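Local coordinates for protein transferrin (Manduca sexta, PDB 6WB6) that binds a single ferric ion per molecule together with carbonate and carries iron as a secreted, glycosylated insect transport protein, at residues R37-C42 / D52-D57; Q70-F75 / G275-N280; P435-A440 / S574-N579; V580-S585 / E648-I653. All blocks are in the same frame, centred on the assembly; numbering follows the deposited sequence.

Contact 1 (R37-C42 / D52-D57); sequences RDRVEC and DFVPVD
Arg39, in the first turn of helix 39-47, reaches over the end of strand 53-56 and carries the polar half of this contact. Its CG is anti to the backbone N (chi1 -163°), and a bend at chi3 lays the guanidinium across the backbone of Pro55 and Val56. Pro55 O sits over one face of that group, 2.9 Å from Arg39 NE; the approach angle is too poor for a hydrogen bond, so the contact is one of carbonyl against a charged plane. At the guanidinium edge lies the carboxylate of Asp57, its plane 81° from that of Arg39. The salt bridge is long, with Arg39 NH1 3.6 Å from Asp57 OD2, and two waters bridge the same pair. One accepts a weak bond from Arg39 NH1 and donates to Asp57 OD1; the other accepts from Arg39 NH1 and donates to Asp57 OD2 at 2.7 Å. Asp60 gives Arg39 NH1 a second salt bridge, while Gln274 and Arg376 also hold the Asp57 carboxylate.

The apolar half is small: Val54 CG2 meets Cys42 CB at 3.7 Å, beside the disulfide from Cys42 to Cys8. At the helix start, Asp38 is the N-cap, its OD1 accepting from Glu41 N at 2.9 Å.

Asp57 is a predicted iron ligand, yet its side chain stands about 12 Å from the bound ferric ion, which is coordinated by Tyr90 and Tyr204. Instead, Arg39 and the two waters tie the strand end to the helix start, while Arg376 links the same carboxylate to the second transferrin-like half.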
loop_
_atom_site.group_PDB
_atom_site.type_symbol
_atom_site.label_atom_id
_atom_site.label_comp_id
_atom_site.label_asym_id
_atom_site.label_seq_id
_atom_site.Cartn_x
_atom_site.Cartn_y
_atom_site.Cartn_z
ATOM N N ARG A 37 -12.334 -0.420 -13.869
ATOM C CA ARG A 37 -11.357 -1.171 -13.077
ATOM C C ARG A 37 -11.196 -0.554 -11.695
ATOM O O ARG A 37 -11.002 -1.261 -10.695
ATOM C CB ARG A 37 -10.009 -1.192 -13.817
ATOM C CG ARG A 37 -8.805 -1.613 -12.950
ATOM C CD ARG A 37 -7.467 -1.308 -13.632
ATOM N NE ARG A 37 -7.046 0.048 -13.328
ATOM C CZ ARG A 37 -6.926 1.030 -14.210
ATOM N NH1 ARG A 37 -7.149 0.817 -15.500
ATOM N NH2 ARG A 37 -6.539 2.226 -13.800
ATOM N N ASP A 38 -11.258 0.766 -11.633
ATOM C CA ASP A 38 -11.103 1.511 -10.394
ATOM C C ASP A 38 -11.379 2.966 -10.715
ATOM O O ASP A 38 -11.576 3.332 -11.886
ATOM C CB ASP A 38 -9.702 1.321 -9.827
ATOM C CG ASP A 38 -8.593 1.535 -10.892
ATOM O OD1 ASP A 38 -8.625 2.537 -11.650
ATOM O OD2 ASP A 38 -7.688 0.689 -10.953
ATOM N N ARG A 39 -11.331 3.810 -9.680
ATOM C CA ARG A 39 -11.596 5.223 -9.888
ATOM C C ARG A 39 -10.630 5.838 -10.904
ATOM O O ARG A 39 -11.026 6.705 -11.692
ATOM C CB ARG A 39 -11.517 5.954 -8.558
ATOM C CG ARG A 39 -12.165 7.300 -8.601
ATOM C CD ARG A 39 -12.194 7.973 -7.251
ATOM N NE ARG A 39 -13.313 7.511 -6.431
ATOM C CZ ARG A 39 -13.474 7.823 -5.150
ATOM N NH1 ARG A 39 -12.580 8.589 -4.509
ATOM N NH2 ARG A 39 -14.515 7.354 -4.498
ATOM N N VAL A 40 -9.353 5.457 -10.872
ATOM C CA VAL A 40 -8.415 6.038 -11.837
ATOM C C VAL A 40 -8.913 5.802 -13.261
ATOM O O VAL A 40 -9.034 6.740 -14.060
ATOM C CB VAL A 40 -6.989 5.493 -11.627
ATOM C CG1 VAL A 40 -6.046 5.992 -12.734
ATOM C CG2 VAL A 40 -6.464 5.966 -10.318
ATOM N N GLU A 41 -9.250 4.555 -13.587
ATOM C CA GLU A 41 -9.852 4.297 -14.893
ATOM C C GLU A 41 -11.131 5.107 -15.107
ATOM O O GLU A 41 -11.389 5.574 -16.224
ATOM C CB GLU A 41 -10.165 2.814 -15.077
ATOM C CG GLU A 41 -10.731 2.560 -16.478
ATOM C CD GLU A 41 -10.721 1.108 -16.905
ATOM O OE1 GLU A 41 -10.045 0.819 -17.919
ATOM O OE2 GLU A 41 -11.379 0.278 -16.233
ATOM N N CYS A 42 -11.959 5.259 -14.056
ATOM C CA CYS A 42 -13.228 5.977 -14.207
ATOM C C CYS A 42 -13.007 7.357 -14.792
ATOM O O CYS A 42 -13.775 7.805 -15.651
ATOM C CB CYS A 42 -13.959 6.107 -12.858
ATOM S SG CYS A 42 -14.936 4.683 -12.412
ATOM N N ASP A 52 -20.409 9.786 -17.353
ATOM C CA ASP A 52 -20.636 11.217 -17.272
ATOM C C ASP A 52 -20.086 11.830 -15.999
ATOM O O ASP A 52 -19.728 13.006 -16.016
ATOM C CB ASP A 52 -22.136 11.527 -17.380
ATOM C CG ASP A 52 -22.731 11.027 -18.702
ATOM O OD1 ASP A 52 -22.178 11.376 -19.760
ATOM O OD2 ASP A 52 -23.726 10.288 -18.673
ATOM N N PHE A 53 -19.978 11.060 -14.915
ATOM C CA PHE A 53 -19.440 11.595 -13.673
ATOM C C PHE A 53 -19.019 10.461 -12.757
ATOM O O PHE A 53 -19.390 9.292 -12.940
ATOM C CB PHE A 53 -20.453 12.490 -12.960
ATOM C CG PHE A 53 -21.644 11.734 -12.393
ATOM C CD1 PHE A 53 -22.491 11.011 -13.222
ATOM C CD2 PHE A 53 -21.917 11.779 -11.020
ATOM C CE1 PHE A 53 -23.606 10.326 -12.696
ATOM C CE2 PHE A 53 -23.010 11.120 -10.473
ATOM C CZ PHE A 53 -23.860 10.385 -11.286
ATOM N N VAL A 54 -18.263 10.845 -11.735
ATOM C CA VAL A 54 -17.687 9.909 -10.787
ATOM C C VAL A 54 -17.318 10.670 -9.517
ATOM O O VAL A 54 -16.925 11.842 -9.587
ATOM C CB VAL A 54 -16.468 9.205 -11.406
ATOM C CG1 VAL A 54 -15.349 10.231 -11.669
ATOM C CG2 VAL A 54 -16.013 8.068 -10.524
ATOM N N PRO A 55 -17.459 10.061 -8.347
ATOM C CA PRO A 55 -16.978 10.698 -7.117
ATOM C C PRO A 55 -15.454 10.735 -7.059
ATOM O O PRO A 55 -14.772 9.804 -7.486
ATOM C CB PRO A 55 -17.559 9.799 -6.016
ATOM C CG PRO A 55 -17.703 8.463 -6.696
ATOM C CD PRO A 55 -18.162 8.796 -8.065
ATOM N N VAL A 56 -14.924 11.814 -6.504
ATOM C CA VAL A 56 -13.487 12.055 -6.482
ATOM C C VAL A 56 -13.093 12.640 -5.131
ATOM O O VAL A 56 -13.793 13.502 -4.589
ATOM C CB VAL A 56 -13.060 13.020 -7.611
ATOM C CG1 VAL A 56 -12.999 12.319 -8.985
ATOM C CG2 VAL A 56 -13.996 14.199 -7.646
ATOM N N ASP A 57 -11.964 12.181 -4.596
ATOM C CA ASP A 57 -11.239 12.970 -3.621
ATOM C C ASP A 57 -10.455 14.058 -4.354
ATOM O O ASP A 57 -10.250 13.968 -5.565
ATOM C CB ASP A 57 -10.287 12.092 -2.807
ATOM C CG ASP A 57 -10.992 10.951 -2.071
ATOM O OD1 ASP A 57 -12.145 11.108 -1.594
ATOM O OD2 ASP A 57 -10.365 9.889 -1.949
HETATM O O HOH W 1 -14.357 10.074 -2.495
HETATM O O HOH W 2 -12.282 8.103 -1.390
#

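Contact 2 (Q70-F75 / G275-N280); sequences QDFVVF and GLIGHN
Val73 and Gly278 form the hydrogen-bonded pair at the heart of this antiparallel strand contact: Val73 N gives to Gly278 O at 2.7 Å, and Gly278 N returns a bond to Val73 O at 3.0 Å. Val74 and Ile277 follow as a non-hydrogen-bonded pair, and a weak bond from Phe75 N to Leu276 O at 3.3 Å continues the pairing. The axes of the short strand segments run at 144°, well short of exactly antiparallel.

Packing is tight round the phenylalanines. Phe75 CG lies between its backbone N and carbonyl carbon (chi1 65°), which folds the ring back over the partner strand: Gly278 N sits at the ring edge, 3.6 Å from Phe75 CE2, and Leu276 O lies over one face. Gly278, lacking a side chain, lets the ring come this near. Leu276 CB touches Phe75 CZ at 3.8 Å. With the Val74 and Ile277 side chains on one face of the sheet, Ile277 extends its CD1 to within 3.6 Å of Phe72 CB.

The other end is looser and closer to solvent. Asp71 crosses the exposed Asn280 at about a right angle, with Asp71 OD2 3.7 Å from Asn280 CB; the Asp71 carboxylate forms a salt bridge with Arg49.

Strand 275-279 lies between 72-79 and 53-56 in a four-stranded antiparallel sheet that 320-327 completes. Leu43 of helix 39-47 packs against Ile277, and Val46 against Phe72. Helix 286-300 covers Phe75 and Leu276 with Leu289 and Val293.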
loop_
_atom_site.group_PDB
_atom_site.type_symbol
_atom_site.label_atom_id
_atom_site.label_comp_id
_atom_site.label_asym_id
_atom_site.label_seq_id
_atom_site.Cartn_x
_atom_site.Cartn_y
_atom_site.Cartn_z
ATOM N N GLN A 70 -7.983 17.285 -21.001
ATOM C CA GLN A 70 -9.158 17.056 -20.168
ATOM C C GLN A 70 -10.052 18.295 -20.147
ATOM O O GLN A 70 -9.594 19.423 -20.314
ATOM C CB GLN A 70 -8.754 16.633 -18.746
ATOM C CG GLN A 70 -7.848 17.592 -18.010
ATOM C CD GLN A 70 -8.586 18.797 -17.449
ATOM O OE1 GLN A 70 -9.801 18.761 -17.199
ATOM N NE2 GLN A 70 -7.854 19.885 -17.268
ATOM N N ASP A 71 -11.360 18.063 -20.005
ATOM C CA ASP A 71 -12.334 19.129 -19.833
ATOM C C ASP A 71 -13.274 18.793 -18.669
ATOM O O ASP A 71 -14.478 19.076 -18.698
ATOM C CB ASP A 71 -13.078 19.420 -21.149
ATOM C CG ASP A 71 -13.959 18.267 -21.636
ATOM O OD1 ASP A 71 -13.937 17.167 -21.060
ATOM O OD2 ASP A 71 -14.681 18.481 -22.638
ATOM N N PHE A 72 -12.706 18.203 -17.613
ATOM C CA PHE A 72 -13.446 17.887 -16.399
ATOM C C PHE A 72 -14.027 19.139 -15.771
ATOM O O PHE A 72 -13.563 20.258 -16.002
ATOM C CB PHE A 72 -12.550 17.213 -15.366
ATOM C CG PHE A 72 -12.103 15.857 -15.753
ATOM C CD1 PHE A 72 -12.985 14.804 -15.733
ATOM C CD2 PHE A 72 -10.799 15.619 -16.093
ATOM C CE1 PHE A 72 -12.586 13.544 -16.061
ATOM C CE2 PHE A 72 -10.393 14.357 -16.444
ATOM C CZ PHE A 72 -11.297 13.311 -16.422
ATOM N N VAL A 73 -15.042 18.933 -14.938
ATOM C CA VAL A 73 -15.617 20.008 -14.142
ATOM C C VAL A 73 -16.031 19.417 -12.809
ATOM O O VAL A 73 -16.743 18.411 -12.768
ATOM C CB VAL A 73 -16.827 20.662 -14.840
ATOM C CG1 VAL A 73 -17.926 19.622 -15.105
ATOM C CG2 VAL A 73 -17.371 21.790 -13.994
ATOM N N VAL A 74 -15.546 20.001 -11.722
ATOM C CA VAL A 74 -16.060 19.663 -10.399
ATOM C C VAL A 74 -17.361 20.427 -10.213
ATOM O O VAL A 74 -17.345 21.636 -9.999
ATOM C CB VAL A 74 -15.055 19.992 -9.293
ATOM C CG1 VAL A 74 -15.699 19.768 -7.923
ATOM C CG2 VAL A 74 -13.799 19.117 -9.468
ATOM N N PHE A 75 -18.493 19.716 -10.291
ATOM C CA PHE A 75 -19.806 20.345 -10.224
ATOM C C PHE A 75 -20.537 20.049 -8.926
ATOM O O PHE A 75 -21.674 20.490 -8.762
ATOM C CB PHE A 75 -20.674 19.904 -11.419
ATOM C CG PHE A 75 -21.009 18.442 -11.410
ATOM C CD1 PHE A 75 -22.134 17.979 -10.762
ATOM C CD2 PHE A 75 -20.184 17.524 -12.050
ATOM C CE1 PHE A 75 -22.442 16.649 -10.752
ATOM C CE2 PHE A 75 -20.484 16.178 -12.031
ATOM C CZ PHE A 75 -21.622 15.746 -11.383
ATOM N N GLY A 275 -16.059 15.407 -3.768
ATOM C CA GLY A 275 -17.299 15.624 -4.491
ATOM C C GLY A 275 -17.406 14.797 -5.755
ATOM O O GLY A 275 -16.915 13.668 -5.809
ATOM N N LEU A 276 -18.062 15.344 -6.771
ATOM C CA LEU A 276 -18.276 14.654 -8.036
ATOM C C LEU A 276 -17.610 15.446 -9.145
ATOM O O LEU A 276 -17.672 16.680 -9.162
ATOM C CB LEU A 276 -19.760 14.495 -8.372
ATOM C CG LEU A 276 -20.663 13.876 -7.314
ATOM C CD1 LEU A 276 -22.134 14.130 -7.688
ATOM C CD2 LEU A 276 -20.330 12.391 -7.203
ATOM N N ILE A 277 -16.985 14.727 -10.060
ATOM C CA ILE A 277 -16.350 15.301 -11.232
ATOM C C ILE A 277 -17.060 14.730 -12.457
ATOM O O ILE A 277 -17.486 13.572 -12.453
ATOM C CB ILE A 277 -14.835 14.983 -11.219
ATOM C CG1 ILE A 277 -14.024 16.026 -12.010
ATOM C CG2 ILE A 277 -14.599 13.572 -11.712
ATOM C CD1 ILE A 277 -12.504 15.729 -12.082
ATOM N N GLY A 278 -17.225 15.550 -13.489
ATOM C CA GLY A 278 -17.779 15.068 -14.738
ATOM C C GLY A 278 -17.192 15.810 -15.918
ATOM O O GLY A 278 -16.493 16.816 -15.767
ATOM N N HIS A 279 -17.469 15.292 -17.113
ATOM C CA HIS A 279 -16.998 15.986 -18.291
ATOM C C HIS A 279 -17.819 17.243 -18.520
ATOM O O HIS A 279 -18.908 17.424 -17.972
ATOM C CB HIS A 279 -17.040 15.090 -19.518
ATOM C CG HIS A 279 -18.385 14.509 -19.804
ATOM N ND1 HIS A 279 -19.416 15.244 -20.339
ATOM C CD2 HIS A 279 -18.860 13.255 -19.639
ATOM C CE1 HIS A 279 -20.477 14.468 -20.480
ATOM N NE2 HIS A 279 -20.166 13.256 -20.063
ATOM N N ASN A 280 -17.265 18.130 -19.334
ATOM C CA ASN A 280 -17.832 19.461 -19.482
ATOM C C ASN A 280 -19.236 19.409 -20.076
ATOM O O ASN A 280 -20.052 20.299 -19.811
ATOM C CB ASN A 280 -16.896 20.311 -20.341
ATOM C CG ASN A 280 -17.304 21.746 -20.400
ATOM O OD1 ASN A 280 -17.329 22.438 -19.381
ATOM N ND2 ASN A 280 -17.608 22.226 -21.604
#

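Contact 3 (P435-A440 / S574-N579); sequences PNYAVA and SFATCN
With chi1 near -74°, Tyr437 sets its CG beside its own backbone N and sends its ring toward the turn of 574-579, while Phe575, its CG between backbone N and carbonyl carbon (chi1 57°), turns its ring to meet it. The two side chains cross at about a right angle. Tyr437 CD1 lies in the plane of the Phe575 ring, at its edge, 3.9 Å from Phe575 CD2. Ala576 lies over one face of the tyrosine ring: its CA stands 3.9 Å from the ring centroid and only 8° off the ring normal, a CH-pi contact over the centre. Ala576 O also comes within 3.5 Å of Tyr437 CE2.

The tyrosine belongs to strand 437-443, which pairs with 542-545, 557-560 and 581-582 in the mixed sheet of the second transferrin-like half; segment 574-579 is the connection that leads into strand 581-582. Backbone bonds from Thr577 N to Ser574 O and from Cys578 N to Phe575 O tighten that connection into a turn, and the disulfide between Cys578 and Cys561 fastens it beyond strand 557-560.

The Asn579 side chain folds back on the turn. Its ND2 gives to Phe575 O at 2.9 Å, in the carbonyl plane of Phe575 and nearly in the Asn579 amide plane; with Cys578 N, it gives this oxygen two donors. The same amide nitrogen is 3.4 Å from Tyr437 CD2, the amide inclined to the ring. Further along the strand, Val439 CG1 presses on Phe575 CB at 3.5 Å, and a water accepts from Ala440 N.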
loop_
_atom_site.group_PDB
_atom_site.type_symbol
_atom_site.label_atom_id
_atom_site.label_comp_id
_atom_site.label_asym_id
_atom_site.label_seq_id
_atom_site.Cartn_x
_atom_site.Cartn_y
_atom_site.Cartn_z
ATOM N N PRO A 435 4.616 -15.384 2.351
ATOM C CA PRO A 435 4.997 -16.072 1.109
ATOM C C PRO A 435 4.481 -17.496 1.146
ATOM O O PRO A 435 4.097 -17.999 2.198
ATOM C CB PRO A 435 6.525 -16.034 1.114
ATOM C CG PRO A 435 6.888 -15.019 2.162
ATOM C CD PRO A 435 5.802 -15.046 3.160
ATOM N N ASN A 436 4.453 -18.144 -0.014
ATOM C CA ASN A 436 4.194 -19.576 -0.024
ATOM C C ASN A 436 5.353 -20.307 0.634
ATOM O O ASN A 436 6.488 -19.825 0.642
ATOM C CB ASN A 436 4.014 -20.087 -1.442
ATOM C CG ASN A 436 2.765 -19.543 -2.095
ATOM O OD1 ASN A 436 1.693 -19.512 -1.483
ATOM N ND2 ASN A 436 2.908 -19.058 -3.317
ATOM N N TYR A 437 5.057 -21.481 1.183
ATOM C CA TYR A 437 6.074 -22.377 1.709
ATOM C C TYR A 437 6.001 -23.730 1.023
ATOM O O TYR A 437 4.914 -24.260 0.762
ATOM C CB TYR A 437 5.917 -22.577 3.212
ATOM C CG TYR A 437 6.355 -21.376 4.006
ATOM C CD1 TYR A 437 5.679 -20.171 3.901
ATOM C CD2 TYR A 437 7.447 -21.440 4.840
ATOM C CE1 TYR A 437 6.086 -19.072 4.622
ATOM C CE2 TYR A 437 7.857 -20.352 5.563
ATOM C CZ TYR A 437 7.175 -19.172 5.453
ATOM O OH TYR A 437 7.570 -18.079 6.178
ATOM N N ALA A 438 7.168 -24.285 0.744
ATOM C CA ALA A 438 7.245 -25.695 0.405
ATOM C C ALA A 438 7.070 -26.511 1.676
ATOM O O ALA A 438 7.789 -26.310 2.663
ATOM C CB ALA A 438 8.579 -26.019 -0.263
ATOM N N VAL A 439 6.105 -27.421 1.677
ATOM C CA VAL A 439 5.819 -28.192 2.875
ATOM C C VAL A 439 5.853 -29.668 2.532
ATOM O O VAL A 439 6.022 -30.062 1.376
ATOM C CB VAL A 439 4.476 -27.822 3.529
ATOM C CG1 VAL A 439 4.395 -26.323 3.701
ATOM C CG2 VAL A 439 3.293 -28.344 2.724
ATOM N N ALA A 440 5.761 -30.473 3.588
ATOM C CA ALA A 440 5.793 -31.929 3.527
ATOM C C ALA A 440 4.517 -32.432 4.178
ATOM O O ALA A 440 4.372 -32.343 5.404
ATOM C CB ALA A 440 7.012 -32.492 4.244
ATOM N N SER A 574 -0.403 -24.342 9.633
ATOM C CA SER A 574 0.783 -23.811 10.283
ATOM C C SER A 574 2.010 -23.883 9.395
ATOM O O SER A 574 3.122 -23.668 9.885
ATOM C CB SER A 574 1.054 -24.556 11.591
ATOM O OG SER A 574 1.656 -25.803 11.315
ATOM N N PHE A 575 1.828 -24.140 8.100
ATOM C CA PHE A 575 2.939 -24.269 7.160
ATOM C C PHE A 575 4.032 -23.222 7.365
ATOM O O PHE A 575 5.215 -23.542 7.208
ATOM C CB PHE A 575 2.418 -24.216 5.716
ATOM C CG PHE A 575 1.649 -22.976 5.390
ATOM C CD1 PHE A 575 0.295 -22.908 5.622
ATOM C CD2 PHE A 575 2.289 -21.872 4.853
ATOM C CE1 PHE A 575 -0.418 -21.759 5.332
ATOM C CE2 PHE A 575 1.588 -20.730 4.549
ATOM C CZ PHE A 575 0.231 -20.667 4.789
ATOM N N ALA A 576 3.680 -21.984 7.746
ATOM C CA ALA A 576 4.708 -20.956 7.906
ATOM C C ALA A 576 5.765 -21.324 8.948
ATOM O O ALA A 576 6.839 -20.728 8.942
ATOM C CB ALA A 576 4.099 -19.603 8.275
ATOM N N THR A 577 5.507 -22.298 9.826
ATOM C CA THR A 577 6.525 -22.746 10.775
ATOM C C THR A 577 6.722 -24.262 10.763
ATOM O O THR A 577 7.497 -24.783 11.578
ATOM C CB THR A 577 6.176 -22.282 12.198
ATOM O OG1 THR A 577 4.979 -22.935 12.634
ATOM C CG2 THR A 577 5.986 -20.769 12.236
ATOM N N CYS A 578 6.054 -24.974 9.858
ATOM C CA CYS A 578 6.104 -26.436 9.751
ATOM C C CYS A 578 6.219 -26.724 8.258
ATOM O O CYS A 578 5.201 -26.831 7.566
ATOM C CB CYS A 578 4.868 -27.106 10.344
ATOM S SG CYS A 578 4.957 -28.920 10.301
ATOM N N ASN A 579 7.451 -26.832 7.772
ATOM C CA ASN A 579 7.684 -26.737 6.343
ATOM C C ASN A 579 9.047 -27.324 6.020
ATOM O O ASN A 579 9.789 -27.754 6.904
ATOM C CB ASN A 579 7.618 -25.287 5.879
ATOM C CG ASN A 579 8.612 -24.390 6.626
ATOM O OD1 ASN A 579 9.831 -24.507 6.448
ATOM N ND2 ASN A 579 8.088 -23.490 7.463
HETATM O O HOH W 3 5.824 -29.384 6.241
#

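Contact 4 (V580-S585 / E648-I653); sequences VAMAPS and EKFKTI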
loop_
_atom_site.group_PDB
_atom_site.type_symbol
_atom_site.label_atom_id
_atom_site.label_comp_id
_atom_site.label_asym_id
_atom_site.label_seq_id
_atom_site.Cartn_x
_atom_site.Cartn_y
_atom_site.Cartn_z
ATOM N N VAL A 580 9.374 -27.310 4.735
ATOM C CA VAL A 580 10.701 -27.631 4.258
ATOM C C VAL A 580 11.499 -26.372 3.981
ATOM O O VAL A 580 12.610 -26.215 4.479
ATOM C CB VAL A 580 10.626 -28.517 2.998
ATOM C CG1 VAL A 580 12.014 -29.037 2.670
ATOM C CG2 VAL A 580 9.645 -29.649 3.202
ATOM N N ALA A 581 10.945 -25.474 3.173
ATOM C CA ALA A 581 11.580 -24.200 2.889
ATOM C C ALA A 581 10.503 -23.188 2.571
ATOM O O ALA A 581 9.438 -23.533 2.047
ATOM C CB ALA A 581 12.565 -24.292 1.701
ATOM N N MET A 582 10.805 -21.933 2.858
ATOM C CA MET A 582 10.011 -20.854 2.313
ATOM C C MET A 582 10.193 -20.812 0.802
ATOM O O MET A 582 11.283 -21.076 0.286
ATOM C CB MET A 582 10.429 -19.529 2.936
ATOM C CG MET A 582 9.481 -18.404 2.588
ATOM S SD MET A 582 9.943 -16.869 3.378
ATOM C CE MET A 582 11.141 -16.326 2.193
ATOM N N ALA A 583 9.133 -20.496 0.105
ATOM C CA ALA A 583 9.124 -20.520 -1.342
ATOM C C ALA A 583 9.389 -19.131 -1.887
ATOM O O ALA A 583 8.797 -18.160 -1.403
ATOM C CB ALA A 583 7.783 -21.034 -1.856
ATOM N N PRO A 584 10.268 -18.965 -2.871
ATOM C CA PRO A 584 10.424 -17.635 -3.467
ATOM C C PRO A 584 9.130 -17.231 -4.144
ATOM O O PRO A 584 8.593 -17.967 -4.969
ATOM C CB PRO A 584 11.578 -17.818 -4.462
ATOM C CG PRO A 584 11.591 -19.268 -4.752
ATOM C CD PRO A 584 11.130 -19.964 -3.515
ATOM N N SER A 585 8.599 -16.084 -3.739
ATOM C CA SER A 585 7.439 -15.478 -4.372
ATOM C C SER A 585 7.937 -14.428 -5.341
ATOM O O SER A 585 9.090 -14.006 -5.264
ATOM C CB SER A 585 6.510 -14.812 -3.349
ATOM O OG SER A 585 7.010 -13.546 -2.957
ATOM N N GLU A 648 19.714 -15.081 1.305
ATOM C CA GLU A 648 20.901 -15.918 1.349
ATOM C C GLU A 648 20.539 -17.388 1.296
ATOM O O GLU A 648 21.196 -18.160 0.591
ATOM C CB GLU A 648 21.716 -15.583 2.587
ATOM C CG GLU A 648 22.300 -14.199 2.422
ATOM C CD GLU A 648 23.032 -13.685 3.643
ATOM O OE1 GLU A 648 22.905 -14.286 4.745
ATOM O OE2 GLU A 648 23.726 -12.662 3.476
ATOM N N LYS A 649 19.454 -17.780 1.970
ATOM C CA LYS A 649 18.995 -19.151 1.840
ATOM C C LYS A 649 18.596 -19.471 0.397
ATOM O O LYS A 649 18.918 -20.548 -0.115
ATOM C CB LYS A 649 17.832 -19.418 2.790
ATOM C CG LYS A 649 17.236 -20.780 2.529
ATOM C CD LYS A 649 16.674 -21.459 3.737
ATOM C CE LYS A 649 16.381 -22.916 3.413
ATOM N NZ LYS A 649 15.204 -23.386 4.177
ATOM N N PHE A 650 17.904 -18.547 -0.283
ATOM C CA PHE A 650 17.525 -18.805 -1.671
ATOM C C PHE A 650 18.759 -18.977 -2.545
ATOM O O PHE A 650 18.763 -19.797 -3.469
ATOM C CB PHE A 650 16.637 -17.680 -2.214
ATOM C CG PHE A 650 15.240 -17.647 -1.613
ATOM C CD1 PHE A 650 14.556 -18.817 -1.323
ATOM C CD2 PHE A 650 14.626 -16.444 -1.331
ATOM C CE1 PHE A 650 13.292 -18.774 -0.772
ATOM C CE2 PHE A 650 13.380 -16.402 -0.773
ATOM C CZ PHE A 650 12.712 -17.563 -0.499
ATOM N N LYS A 651 19.823 -18.225 -2.257
ATOM C CA LYS A 651 21.058 -18.382 -3.019
ATOM C C LYS A 651 21.707 -19.730 -2.757
ATOM O O LYS A 651 22.258 -20.347 -3.677
ATOM C CB LYS A 651 22.036 -17.259 -2.685
ATOM C CG LYS A 651 21.655 -15.920 -3.277
ATOM C CD LYS A 651 22.801 -14.939 -3.213
ATOM C CE LYS A 651 23.228 -14.669 -1.784
ATOM N NZ LYS A 651 23.803 -13.320 -1.673
ATOM N N THR A 652 21.663 -20.208 -1.516
ATOM C CA THR A 652 22.279 -21.500 -1.238
ATOM C C THR A 652 21.509 -22.606 -1.940
ATOM O O THR A 652 22.107 -23.492 -2.565
ATOM C CB THR A 652 22.353 -21.755 0.275
ATOM O OG1 THR A 652 23.050 -20.668 0.907
ATOM C CG2 THR A 652 23.096 -23.060 0.582
ATOM N N ILE A 653 20.176 -22.546 -1.883
ATOM C CA ILE A 653 19.362 -23.544 -2.563
ATOM C C ILE A 653 19.709 -23.592 -4.047
ATOM O O ILE A 653 19.980 -24.660 -4.609
ATOM C CB ILE A 653 17.875 -23.248 -2.340
ATOM C CG1 ILE A 653 17.518 -23.583 -0.879
ATOM C CG2 ILE A 653 17.047 -24.014 -3.354
ATOM C CD1 ILE A 653 16.087 -23.193 -0.457
#
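Phe650 points from helix 644-659 into the short strand 581-582 and the loop after it, a helix-on-sheet contact in the second transferrin-like half. Pro584 lies over one face of its ring, with Pro584 CB 4.2 Å from the ring centroid and 12° off the normal, a CH-pi contact near the centre; Pro584 CD also touches Phe650 CE1 at 3.7 Å. At the edge, in the ring plane, stands Met582 O, 3.2 Å from Phe650 CE1.

Met582 crosses the phenylalanine at about a right angle. Its chain runs straight from the backbone and then bends at chi3 (84°), swinging the terminal methyl back to the ring. The methyl comes in obliquely from the other side of the ring plane than Pro584, where Met582 CE lies 3.4 Å from Phe650 CZ. Backbone oxygen and methyl of one residue thus both reach the far end of the ring.

Nearer the start of the strand the contact thins. Ala581 points its CB at the helix and meets Ile653 CD1 at 4.3 Å. Val580 and Ala581 both face Ala438 in a classic beta bulge. Helix 467-479 packs alongside, with Phe467 against Pro584 and Phe475 against Ile653. Lys649 borders this end: with bends at chi2 and chi4 its chain reaches across from the helix to the strand, leaving NZ 3.7 Å from Ala581 CB.

The four contacts form two touching pairs, one in each transferrin-like half and on opposite sides of the chain's centre. Contacts 1 and 2, centres 11 Å apart, share a sheet: Asp52 OD1 meets His279 NE2 at 2.8 Å, and Val56 N meets Gly275 O at 2.8 Å, both probable hydrogen bonds. Contacts 3 and 4, centres 12 Å apart, join likewise, Ala438 N lying 2.7 Å from Ala581 O. Between the pairs the centres stand 40 to 51 Å apart. The iron lies on the side of contacts 1 and 2, where the Ile277 side chain of contact 2 is about 10 Å from that of Asp57 in contact 1; contacts 3 and 4 are remote from the annotated sites.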